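Side-chain contacts in fiber (PDB 2QLK), which forms the trimeric head (knob) of the adenovirus 35 fibre and probably attaches the virus to its host-cell receptor CD46: residues Cys34-Val37 and Asn43-Lys46; Thr48-Lys53 and Asn59-Leu64; Tyr148-Thr151 and Ser156-Pro159. All blocks are in the same frame, centred on the assembly; numbering follows the deposited sequence.

Contact 1 (Cys34-Val37 and Asn43-Lys46); sequences CQIV and NDGK
A classic beta bulge opens the strand 45-54 of the fibre knob: Asp44 and Gly45 both face Cys34. Cys34 N donates to Gly45 O at 3.3 Å, and Cys34 O receives two weak bonds, from Asp44 N and from Gly45 N. After Cys34 the carboxylate of Asp44 takes over from the backbone. Its OD1 accepts Ile36 N at 2.6 Å in an almost straight bond (175°). Its OD2 accepts Val37 N at 3.1 Å. Both oxygens use their syn lone pairs, so one carboxylate holds two successive amides and its rotation is fixed. Asp44 CG lies between its own N and carbonyl carbon (chi1 48°), which swings the group toward the 34-37 loop. The same bond to Val37 N brings Val37 CB within 3.3 Å of Asp44 OD2. Ile36 reaches over Gly45, its CD1 4.0 Å from Gly45 CA. The contact closes the 38-42 turn, the last part of the loop between strands 23-25 and 45-54. Asp44 also touches Ser68 and Val71, and the backbone of Gln35 bonds to Asp100. Further along strand 45-54, Lys46 pairs through its backbone with Val65 of the neighbouring strand 57-66.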
ATOM      1  N   CYS A  34      -4.005   2.693 -24.374  1.00 24.51           N
ATOM      2  CA  CYS A  34      -3.905   4.107 -24.010  1.00 25.88           C
ATOM      3  C   CYS A  34      -2.902   4.847 -24.877  1.00 26.47           C
ATOM      4  O   CYS A  34      -2.143   4.238 -25.608  1.00 26.52           O
ATOM      5  CB  CYS A  34      -3.559   4.264 -22.525  1.00 32.53           C
ATOM      6  SG  CYS A  34      -2.038   3.491 -22.040  1.00 35.04           S
ATOM      7  N   GLN A  35      -2.899   6.167 -24.799  1.00 31.87           N
ATOM      8  CA  GLN A  35      -1.989   6.955 -25.616  1.00 31.88           C
ATOM      9  C   GLN A  35      -1.100   7.802 -24.730  1.00 31.26           C
ATOM     10  O   GLN A  35      -1.555   8.727 -24.059  1.00 29.66           O
ATOM     11  CB  GLN A  35      -2.798   7.832 -26.595  1.00 43.21           C
ATOM     12  CG  GLN A  35      -3.823   7.008 -27.382  1.00 44.86           C
ATOM     13  CD  GLN A  35      -4.532   7.759 -28.504  1.00 47.01           C
ATOM     14  OE1 GLN A  35      -4.963   8.901 -28.338  1.00 47.69           O
ATOM     15  NE2 GLN A  35      -4.677   7.097 -29.651  1.00 48.16           N
ATOM     16  N   ILE A  36       0.176   7.462 -24.740  1.00 25.93           N
ATOM     17  CA  ILE A  36       1.172   8.152 -23.938  1.00 28.05           C
ATOM     18  C   ILE A  36       1.727   9.365 -24.665  1.00 31.16           C
ATOM     19  O   ILE A  36       1.916  10.422 -24.066  1.00 32.31           O
ATOM     20  CB  ILE A  36       2.325   7.181 -23.577  1.00 25.39           C
ATOM     21  CG1 ILE A  36       1.798   6.150 -22.566  1.00 24.05           C
ATOM     22  CG2 ILE A  36       3.525   7.946 -22.987  1.00 26.72           C
ATOM     23  CD1 ILE A  36       2.613   4.894 -22.504  1.00 23.87           C
ATOM     24  N   VAL A  37       1.997   9.204 -25.952  1.00 43.29           N
ATOM     25  CA  VAL A  37       2.531  10.283 -26.764  1.00 47.96           C
ATOM     26  C   VAL A  37       1.359  11.069 -27.339  1.00 50.85           C
ATOM     27  O   VAL A  37       0.472  10.486 -27.963  1.00 52.10           O
ATOM     28  CB  VAL A  37       3.397   9.705 -27.911  1.00 42.77           C
ATOM     29  CG1 VAL A  37       3.807  10.798 -28.877  1.00 43.07           C
ATOM     30  CG2 VAL A  37       4.618   9.017 -27.315  1.00 42.44           C
ATOM     31  N   ASN A  43      -2.676   3.593 -30.127  1.00 40.25           N
ATOM     32  CA  ASN A  43      -2.394   3.378 -28.718  1.00 36.65           C
ATOM     33  C   ASN A  43      -0.980   2.849 -28.597  1.00 34.75           C
ATOM     34  O   ASN A  43      -0.610   1.909 -29.290  1.00 35.69           O
ATOM     35  CB  ASN A  43      -3.434   2.423 -28.160  1.00 33.01           C
ATOM     36  CG  ASN A  43      -4.850   2.995 -28.298  1.00 33.95           C
ATOM     37  OD1 ASN A  43      -5.844   2.279 -28.230  1.00 31.90           O
ATOM     38  ND2 ASN A  43      -4.931   4.306 -28.500  1.00 32.19           N
ATOM     39  N   ASP A  44      -0.178   3.490 -27.754  1.00 34.93           N
ATOM     40  CA  ASP A  44       1.212   3.100 -27.594  1.00 32.30           C
ATOM     41  C   ASP A  44       1.567   2.546 -26.240  1.00 30.79           C
ATOM     42  O   ASP A  44       2.751   2.399 -25.920  1.00 29.33           O
ATOM     43  CB  ASP A  44       2.140   4.271 -27.894  1.00 35.68           C
ATOM     44  CG  ASP A  44       1.722   5.535 -27.189  1.00 39.19           C
ATOM     45  OD1 ASP A  44       0.821   5.465 -26.323  1.00 39.08           O
ATOM     46  OD2 ASP A  44       2.299   6.600 -27.515  1.00 39.95           O
ATOM     47  N   GLY A  45       0.556   2.248 -25.447  1.00 29.12           N
ATOM     48  CA  GLY A  45       0.825   1.706 -24.141  1.00 28.47           C
ATOM     49  C   GLY A  45      -0.235   0.734 -23.676  1.00 27.43           C
ATOM     50  O   GLY A  45      -1.370   0.745 -24.176  1.00 26.32           O
ATOM     51  N   LYS A  46       0.148  -0.119 -22.726  1.00 21.59           N
ATOM     52  CA  LYS A  46      -0.777  -1.093 -22.149  1.00 21.80           C
ATOM     53  C   LYS A  46      -0.936  -0.833 -20.665  1.00 21.08           C
ATOM     54  O   LYS A  46      -0.045  -1.105 -19.872  1.00 21.70           O
ATOM     55  CB  LYS A  46      -0.269  -2.514 -22.364  1.00 31.24           C
ATOM     56  CG  LYS A  46      -0.197  -2.910 -23.821  1.00 35.49           C
ATOM     57  CD  LYS A  46       0.543  -4.236 -24.000  1.00 36.41           C
ATOM     58  CE  LYS A  46       0.407  -4.759 -25.443  1.00 38.30           C
ATOM     59  NZ  LYS A  46       1.284  -5.953 -25.719  1.00 39.66           N
TER

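Contact 2 (Thr48-Lys53 and Asn59-Leu64); sequences TLVLVK and NGYVSL
Asn59 N donates to Val52 O at 2.7 Å, the shortest bond between these two segments and a fairly straight one (167°). It belongs to a beta hairpin of the fibre knob, in which strands 45-54 and 57-66 run antiparallel; the axes of segments 48-53 and 59-64 come within 4.7 Å. Val52 N answers with a bond to Asn59 O. Val50 and Tyr61 make the next hydrogen-bonded pair, and Thr48 and Ser63 the third. Tyr61 O also meets Leu49 CA in a CA-H...O contact of 3.3 Å.

One face of the hairpin carries Thr48, Val50, Val52, Asn59, Tyr61 and Ser63. This face turns to a second subunit of the trimer. There Val50 packs on Leu57, Thr48 on Ile208, and Tyr61 OH bonds to Tyr130 OH, all three partners in that subunit. Tyr61 CG is anti to the backbone N (chi1 172°), and the ring lies obliquely beside the methyls Val50 CG2 and Thr48 CG2. At its base, Tyr61 CB lies 4.2 Å from Val50 CB.

Leu49, Leu51 and Val62 occupy the other face, inside the same subunit. Leu49 and Val62 pack on Phe181 of strand 177-186, and Leu51 on Tyr207. Gly60 sits opposite Leu51, so that pair has a side chain on one strand alone. Beside it, the methyl Leu49 CD1 bends toward the partner strand, 3.6 Å from Tyr61 O and 4.1 Å from Val62 CB.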
ATOM      1  N   THR A  48      -2.755  -1.604 -17.182  1.00 26.40           N
ATOM      2  CA  THR A  48      -3.500  -2.605 -16.417  1.00 25.02           C
ATOM      3  C   THR A  48      -3.961  -1.864 -15.163  1.00 26.67           C
ATOM      4  O   THR A  48      -3.150  -1.452 -14.313  1.00 27.37           O
ATOM      5  CB  THR A  48      -2.615  -3.787 -15.984  1.00 23.36           C
ATOM      6  OG1 THR A  48      -2.128  -4.470 -17.146  1.00 22.66           O
ATOM      7  CG2 THR A  48      -3.401  -4.762 -15.082  1.00 26.48           C
ATOM      8  N   LEU A  49      -5.265  -1.683 -15.064  1.00 21.85           N
ATOM      9  CA  LEU A  49      -5.857  -1.008 -13.944  1.00 22.68           C
ATOM     10  C   LEU A  49      -6.937  -1.918 -13.409  1.00 24.22           C
ATOM     11  O   LEU A  49      -7.784  -2.375 -14.174  1.00 21.95           O
ATOM     12  CB  LEU A  49      -6.502   0.290 -14.397  1.00 30.24           C
ATOM     13  CG  LEU A  49      -7.354   1.016 -13.359  1.00 33.62           C
ATOM     14  CD1 LEU A  49      -6.488   1.535 -12.193  1.00 35.85           C
ATOM     15  CD2 LEU A  49      -8.035   2.170 -14.065  1.00 31.70           C
ATOM     16  N   VAL A  50      -6.891  -2.192 -12.110  1.00 22.69           N
ATOM     17  CA  VAL A  50      -7.875  -3.008 -11.462  1.00 23.83           C
ATOM     18  C   VAL A  50      -8.449  -2.216 -10.283  1.00 26.02           C
ATOM     19  O   VAL A  50      -7.719  -1.788  -9.393  1.00 27.99           O
ATOM     20  CB  VAL A  50      -7.246  -4.303 -11.000  1.00 23.01           C
ATOM     21  CG1 VAL A  50      -8.337  -5.260 -10.480  1.00 23.03           C
ATOM     22  CG2 VAL A  50      -6.484  -4.937 -12.172  1.00 20.88           C
ATOM     23  N   LEU A  51      -9.761  -2.003 -10.307  1.00 35.05           N
ATOM     24  CA  LEU A  51     -10.471  -1.288  -9.256  1.00 35.80           C
ATOM     25  C   LEU A  51     -11.463  -2.254  -8.600  1.00 36.78           C
ATOM     26  O   LEU A  51     -12.315  -2.842  -9.271  1.00 36.02           O
ATOM     27  CB  LEU A  51     -11.224  -0.099  -9.844  1.00 26.60           C
ATOM     28  CG  LEU A  51     -10.406   0.958 -10.579  1.00 26.87           C
ATOM     29  CD1 LEU A  51     -11.316   1.947 -11.257  1.00 26.19           C
ATOM     30  CD2 LEU A  51      -9.526   1.707  -9.551  1.00 29.04           C
ATOM     31  N   VAL A  52     -11.324  -2.432  -7.289  1.00 30.39           N
ATOM     32  CA  VAL A  52     -12.189  -3.315  -6.530  1.00 32.22           C
ATOM     33  C   VAL A  52     -12.980  -2.538  -5.475  1.00 34.43           C
ATOM     34  O   VAL A  52     -12.401  -1.802  -4.659  1.00 34.38           O
ATOM     35  CB  VAL A  52     -11.376  -4.415  -5.813  1.00 34.80           C
ATOM     36  CG1 VAL A  52     -12.279  -5.174  -4.835  1.00 34.11           C
ATOM     37  CG2 VAL A  52     -10.750  -5.368  -6.825  1.00 34.68           C
ATOM     38  N   LYS A  53     -14.299  -2.709  -5.506  1.00 35.17           N
ATOM     39  CA  LYS A  53     -15.190  -2.067  -4.556  1.00 37.87           C
ATOM     40  C   LYS A  53     -15.043  -2.876  -3.283  1.00 38.63           C
ATOM     41  O   LYS A  53     -15.095  -4.102  -3.307  1.00 39.90           O
ATOM     42  CB  LYS A  53     -16.634  -2.127  -5.037  1.00 55.01           C
ATOM     43  CG  LYS A  53     -17.615  -1.503  -4.072  1.00 58.30           C
ATOM     44  CD  LYS A  53     -17.809  -0.039  -4.344  1.00 58.50           C
ATOM     45  CE  LYS A  53     -18.855   0.545  -3.419  1.00 59.46           C
ATOM     46  NZ  LYS A  53     -19.314   1.873  -3.908  1.00 60.93           N
ATOM     47  N   ASN A  59     -10.207  -0.398  -3.821  1.00 30.41           N
ATOM     48  CA  ASN A  59      -8.845  -0.911  -3.727  1.00 29.41           C
ATOM     49  C   ASN A  59      -8.319  -0.976  -5.150  1.00 28.74           C
ATOM     50  O   ASN A  59      -8.879  -1.675  -5.992  1.00 28.30           O
ATOM     51  CB  ASN A  59      -8.813  -2.303  -3.096  1.00 45.24           C
ATOM     52  CG  ASN A  59      -8.728  -2.257  -1.581  1.00 49.70           C
ATOM     53  OD1 ASN A  59      -8.929  -1.206  -0.961  1.00 51.75           O
ATOM     54  ND2 ASN A  59      -8.439  -3.401  -0.973  1.00 47.14           N
ATOM     55  N   GLY A  60      -7.251  -0.246  -5.428  1.00 30.27           N
ATOM     56  CA  GLY A  60      -6.725  -0.235  -6.777  1.00 26.99           C
ATOM     57  C   GLY A  60      -5.338  -0.783  -7.018  1.00 25.41           C
ATOM     58  O   GLY A  60      -4.501  -0.870  -6.112  1.00 24.58           O
ATOM     59  N   TYR A  61      -5.103  -1.129  -8.278  1.00 21.95           N
ATOM     60  CA  TYR A  61      -3.835  -1.670  -8.728  1.00 20.07           C
ATOM     61  C   TYR A  61      -3.566  -1.103 -10.113  1.00 20.67           C
ATOM     62  O   TYR A  61      -4.410  -1.176 -11.027  1.00 20.76           O
ATOM     63  CB  TYR A  61      -3.944  -3.193  -8.730  1.00 19.16           C
ATOM     64  CG  TYR A  61      -2.817  -3.979  -9.322  1.00 15.74           C
ATOM     65  CD1 TYR A  61      -2.512  -3.869 -10.683  1.00 19.68           C
ATOM     66  CD2 TYR A  61      -2.121  -4.901  -8.562  1.00 15.75           C
ATOM     67  CE1 TYR A  61      -1.542  -4.675 -11.276  1.00 20.67           C
ATOM     68  CE2 TYR A  61      -1.130  -5.716  -9.141  1.00 17.83           C
ATOM     69  CZ  TYR A  61      -0.856  -5.596 -10.495  1.00 21.08           C
ATOM     70  OH  TYR A  61       0.069  -6.406 -11.091  1.00 20.90           O
ATOM     71  N   VAL A  62      -2.381  -0.540 -10.300  1.00 19.38           N
ATOM     72  CA  VAL A  62      -2.081   0.031 -11.582  1.00 19.41           C
ATOM     73  C   VAL A  62      -0.645  -0.196 -12.051  1.00 20.86           C
ATOM     74  O   VAL A  62       0.313   0.033 -11.317  1.00 23.41           O
ATOM     75  CB  VAL A  62      -2.448   1.561 -11.592  1.00 20.59           C
ATOM     76  CG1 VAL A  62      -1.543   2.357 -10.633  1.00 17.17           C
ATOM     77  CG2 VAL A  62      -2.357   2.125 -13.032  1.00 20.84           C
ATOM     78  N   SER A  63      -0.505  -0.672 -13.282  1.00 20.41           N
ATOM     79  CA  SER A  63       0.820  -0.880 -13.852  1.00 20.43           C
ATOM     80  C   SER A  63       0.694  -0.564 -15.322  1.00 21.61           C
ATOM     81  O   SER A  63      -0.388  -0.694 -15.914  1.00 19.70           O
ATOM     82  CB  SER A  63       1.355  -2.313 -13.655  1.00 23.30           C
ATOM     83  OG  SER A  63       0.606  -3.234 -14.401  1.00 32.54           O
ATOM     84  N   LEU A  64       1.809  -0.127 -15.896  1.00 18.62           N
ATOM     85  CA  LEU A  64       1.857   0.276 -17.277  1.00 21.00           C
ATOM     86  C   LEU A  64       2.953  -0.434 -18.053  1.00 20.78           C
ATOM     87  O   LEU A  64       4.025  -0.678 -17.525  1.00 23.58           O
ATOM     88  CB  LEU A  64       2.085   1.794 -17.316  1.00 27.83           C
ATOM     89  CG  LEU A  64       2.102   2.549 -18.641  1.00 27.76           C
ATOM     90  CD1 LEU A  64       0.820   2.247 -19.449  1.00 29.75           C
ATOM     91  CD2 LEU A  64       2.189   4.027 -18.340  1.00 27.53           C
TER

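Contact 3 (Tyr148-Thr151 and Ser156-Pro159); sequences YYMT and SLFP
Tyr149 and Phe158 form the hydrogen-bonded pair near the end of a beta hairpin, made by strands 142-150 and 157-166 of the fibre knob. Phe158 N donates to Tyr149 O at 2.7 Å, and Tyr149 N donates back to Phe158 O. A third backbone bond follows, from Thr151 N to Ser156 O at 2.8 Å.

Tyr148, Met150, Leu157 and Pro159 share one face. The Tyr148 ring meets Pro159 obliquely through its CD2 and CE2 atoms, with Tyr148 CE2 3.9 Å from Pro159 CB. Tyr148 CD2 also meets Leu157 CB. Tyr148 CG is anti to the carbonyl carbon (chi1 -51°), which carries the ring over toward the partner strand. Met150 CB lies 3.8 Å from Leu157 CD2. Met150 bends at its sulfur, and its end methyl CE comes back to Leu157 CD2. His144 of a second subunit packs on Tyr148, Met150 and Leu157.

Tyr149 and Phe158 point to the other face. Tyr149 OH bonds to Glu192 OE2 and its ring stands edge-to-face with Phe75. At the turn, Asp154 OD1 takes bonds with both Thr151 OG1 and Ser156 OG, which positions the two hydroxyls. The methyl Thr151 CG2 then lies obliquely to the Phe158 ring, 3.4 Å from Phe158 CE1.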
ATOM      1  N   TYR A 148       8.463   1.371  -9.212  1.00 19.22           N
ATOM      2  CA  TYR A 148       9.762   1.204  -9.832  1.00 21.50           C
ATOM      3  C   TYR A 148       9.858   0.716 -11.248  1.00 23.12           C
ATOM      4  O   TYR A 148       8.957   0.075 -11.783  1.00 25.54           O
ATOM      5  CB  TYR A 148      10.617   0.256  -8.968  1.00 19.17           C
ATOM      6  CG  TYR A 148      10.686   0.628  -7.513  1.00 19.64           C
ATOM      7  CD1 TYR A 148       9.589   0.406  -6.662  1.00 15.71           C
ATOM      8  CD2 TYR A 148      11.804   1.297  -7.000  1.00 18.31           C
ATOM      9  CE1 TYR A 148       9.600   0.853  -5.357  1.00 19.09           C
ATOM     10  CE2 TYR A 148      11.826   1.754  -5.699  1.00 19.33           C
ATOM     11  CZ  TYR A 148      10.727   1.535  -4.883  1.00 19.27           C
ATOM     12  OH  TYR A 148      10.730   2.002  -3.594  1.00 25.75           O
ATOM     13  N   TYR A 149      11.002   1.016 -11.846  1.00 24.32           N
ATOM     14  CA  TYR A 149      11.324   0.557 -13.184  1.00 21.90           C
ATOM     15  C   TYR A 149      12.575  -0.313 -13.015  1.00 24.87           C
ATOM     16  O   TYR A 149      13.554   0.100 -12.388  1.00 22.97           O
ATOM     17  CB  TYR A 149      11.677   1.716 -14.117  1.00 26.78           C
ATOM     18  CG  TYR A 149      12.135   1.216 -15.464  1.00 25.28           C
ATOM     19  CD1 TYR A 149      11.255   0.532 -16.289  1.00 23.00           C
ATOM     20  CD2 TYR A 149      13.458   1.368 -15.887  1.00 28.58           C
ATOM     21  CE1 TYR A 149      11.662  -0.003 -17.504  1.00 24.44           C
ATOM     22  CE2 TYR A 149      13.890   0.836 -17.129  1.00 25.75           C
ATOM     23  CZ  TYR A 149      12.974   0.153 -17.924  1.00 24.01           C
ATOM     24  OH  TYR A 149      13.329  -0.360 -19.160  1.00 26.61           O
ATOM     25  N   MET A 150      12.523  -1.509 -13.583  1.00 24.27           N
ATOM     26  CA  MET A 150      13.619  -2.475 -13.559  1.00 26.45           C
ATOM     27  C   MET A 150      14.338  -2.383 -14.924  1.00 27.31           C
ATOM     28  O   MET A 150      13.729  -2.616 -15.979  1.00 27.70           O
ATOM     29  CB  MET A 150      13.024  -3.873 -13.338  1.00 38.09           C
ATOM     30  CG  MET A 150      14.007  -5.009 -13.184  1.00 41.47           C
ATOM     31  SD  MET A 150      13.154  -6.469 -12.492  1.00 48.56           S
ATOM     32  CE  MET A 150      13.835  -6.467 -10.880  1.00 42.73           C
ATOM     33  N   THR A 151      15.617  -2.021 -14.915  1.00 29.31           N
ATOM     34  CA  THR A 151      16.364  -1.883 -16.178  1.00 30.56           C
ATOM     35  C   THR A 151      16.527  -3.228 -16.854  1.00 32.68           C
ATOM     36  O   THR A 151      16.601  -4.267 -16.199  1.00 31.89           O
ATOM     37  CB  THR A 151      17.758  -1.284 -15.975  1.00 31.90           C
ATOM     38  OG1 THR A 151      18.648  -2.292 -15.483  1.00 33.25           O
ATOM     39  CG2 THR A 151      17.687  -0.149 -14.977  1.00 33.18           C
ATOM     40  N   SER A 156      18.547  -3.292 -12.469  1.00 30.56           N
ATOM     41  CA  SER A 156      18.504  -2.435 -11.307  1.00 28.51           C
ATOM     42  C   SER A 156      17.174  -1.675 -11.293  1.00 27.17           C
ATOM     43  O   SER A 156      16.499  -1.540 -12.316  1.00 26.57           O
ATOM     44  CB  SER A 156      19.692  -1.475 -11.299  1.00 35.51           C
ATOM     45  OG  SER A 156      19.741  -0.689 -12.467  1.00 35.76           O
ATOM     46  N   LEU A 157      16.806  -1.206 -10.110  1.00 30.79           N
ATOM     47  CA  LEU A 157      15.569  -0.487  -9.903  1.00 31.10           C
ATOM     48  C   LEU A 157      15.698   1.011  -9.856  1.00 30.02           C
ATOM     49  O   LEU A 157      16.522   1.575  -9.123  1.00 27.81           O
ATOM     50  CB  LEU A 157      14.903  -0.944  -8.607  1.00 31.23           C
ATOM     51  CG  LEU A 157      14.431  -2.400  -8.575  1.00 33.54           C
ATOM     52  CD1 LEU A 157      13.729  -2.689  -7.253  1.00 34.31           C
ATOM     53  CD2 LEU A 157      13.490  -2.642  -9.740  1.00 33.20           C
ATOM     54  N   PHE A 158      14.884   1.668 -10.661  1.00 24.07           N
ATOM     55  CA  PHE A 158      14.870   3.115 -10.635  1.00 25.16           C
ATOM     56  C   PHE A 158      13.526   3.509 -10.035  1.00 24.86           C
ATOM     57  O   PHE A 158      12.481   3.062 -10.506  1.00 23.68           O
ATOM     58  CB  PHE A 158      14.997   3.688 -12.052  1.00 31.72           C
ATOM     59  CG  PHE A 158      16.414   3.779 -12.553  1.00 30.57           C
ATOM     60  CD1 PHE A 158      17.142   2.632 -12.846  1.00 31.29           C
ATOM     61  CD2 PHE A 158      17.008   5.030 -12.763  1.00 33.33           C
ATOM     62  CE1 PHE A 158      18.446   2.720 -13.351  1.00 33.60           C
ATOM     63  CE2 PHE A 158      18.321   5.131 -13.274  1.00 31.87           C
ATOM     64  CZ  PHE A 158      19.038   3.972 -13.570  1.00 32.23           C
ATOM     65  N   PRO A 159      13.531   4.341  -8.981  1.00 24.72           N
ATOM     66  CA  PRO A 159      12.237   4.720  -8.424  1.00 25.03           C
ATOM     67  C   PRO A 159      11.520   5.705  -9.350  1.00 24.49           C
ATOM     68  O   PRO A 159      12.146   6.522 -10.044  1.00 23.88           O
ATOM     69  CB  PRO A 159      12.605   5.346  -7.067  1.00 27.82           C
ATOM     70  CG  PRO A 159      13.967   5.934  -7.340  1.00 26.89           C
ATOM     71  CD  PRO A 159      14.634   4.842  -8.141  1.00 26.81           C
TER

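How the contacts relate
From the N terminus, contact 1 comes first and closes the 38-42 turn, late in the loop that leads from strand 23-25 into strand 45-54. Contact 2 follows on that same strand and zips it to strand 57-66. Contact 3 lies much later and closes the hairpin 142-150/157-166 of the four-stranded sheet. The three are in series, and none nests in or crosses another. Contacts 1 and 2 touch: Leu64 CD1 packs on Lys46 O at 3.5 Å and near Cys34 SG. Contact 3 touches neither, and its centre is about 20 Å from each of theirs. Contacts 2 and 3 both meet the second subunit, so each sheet contributes to the trimer.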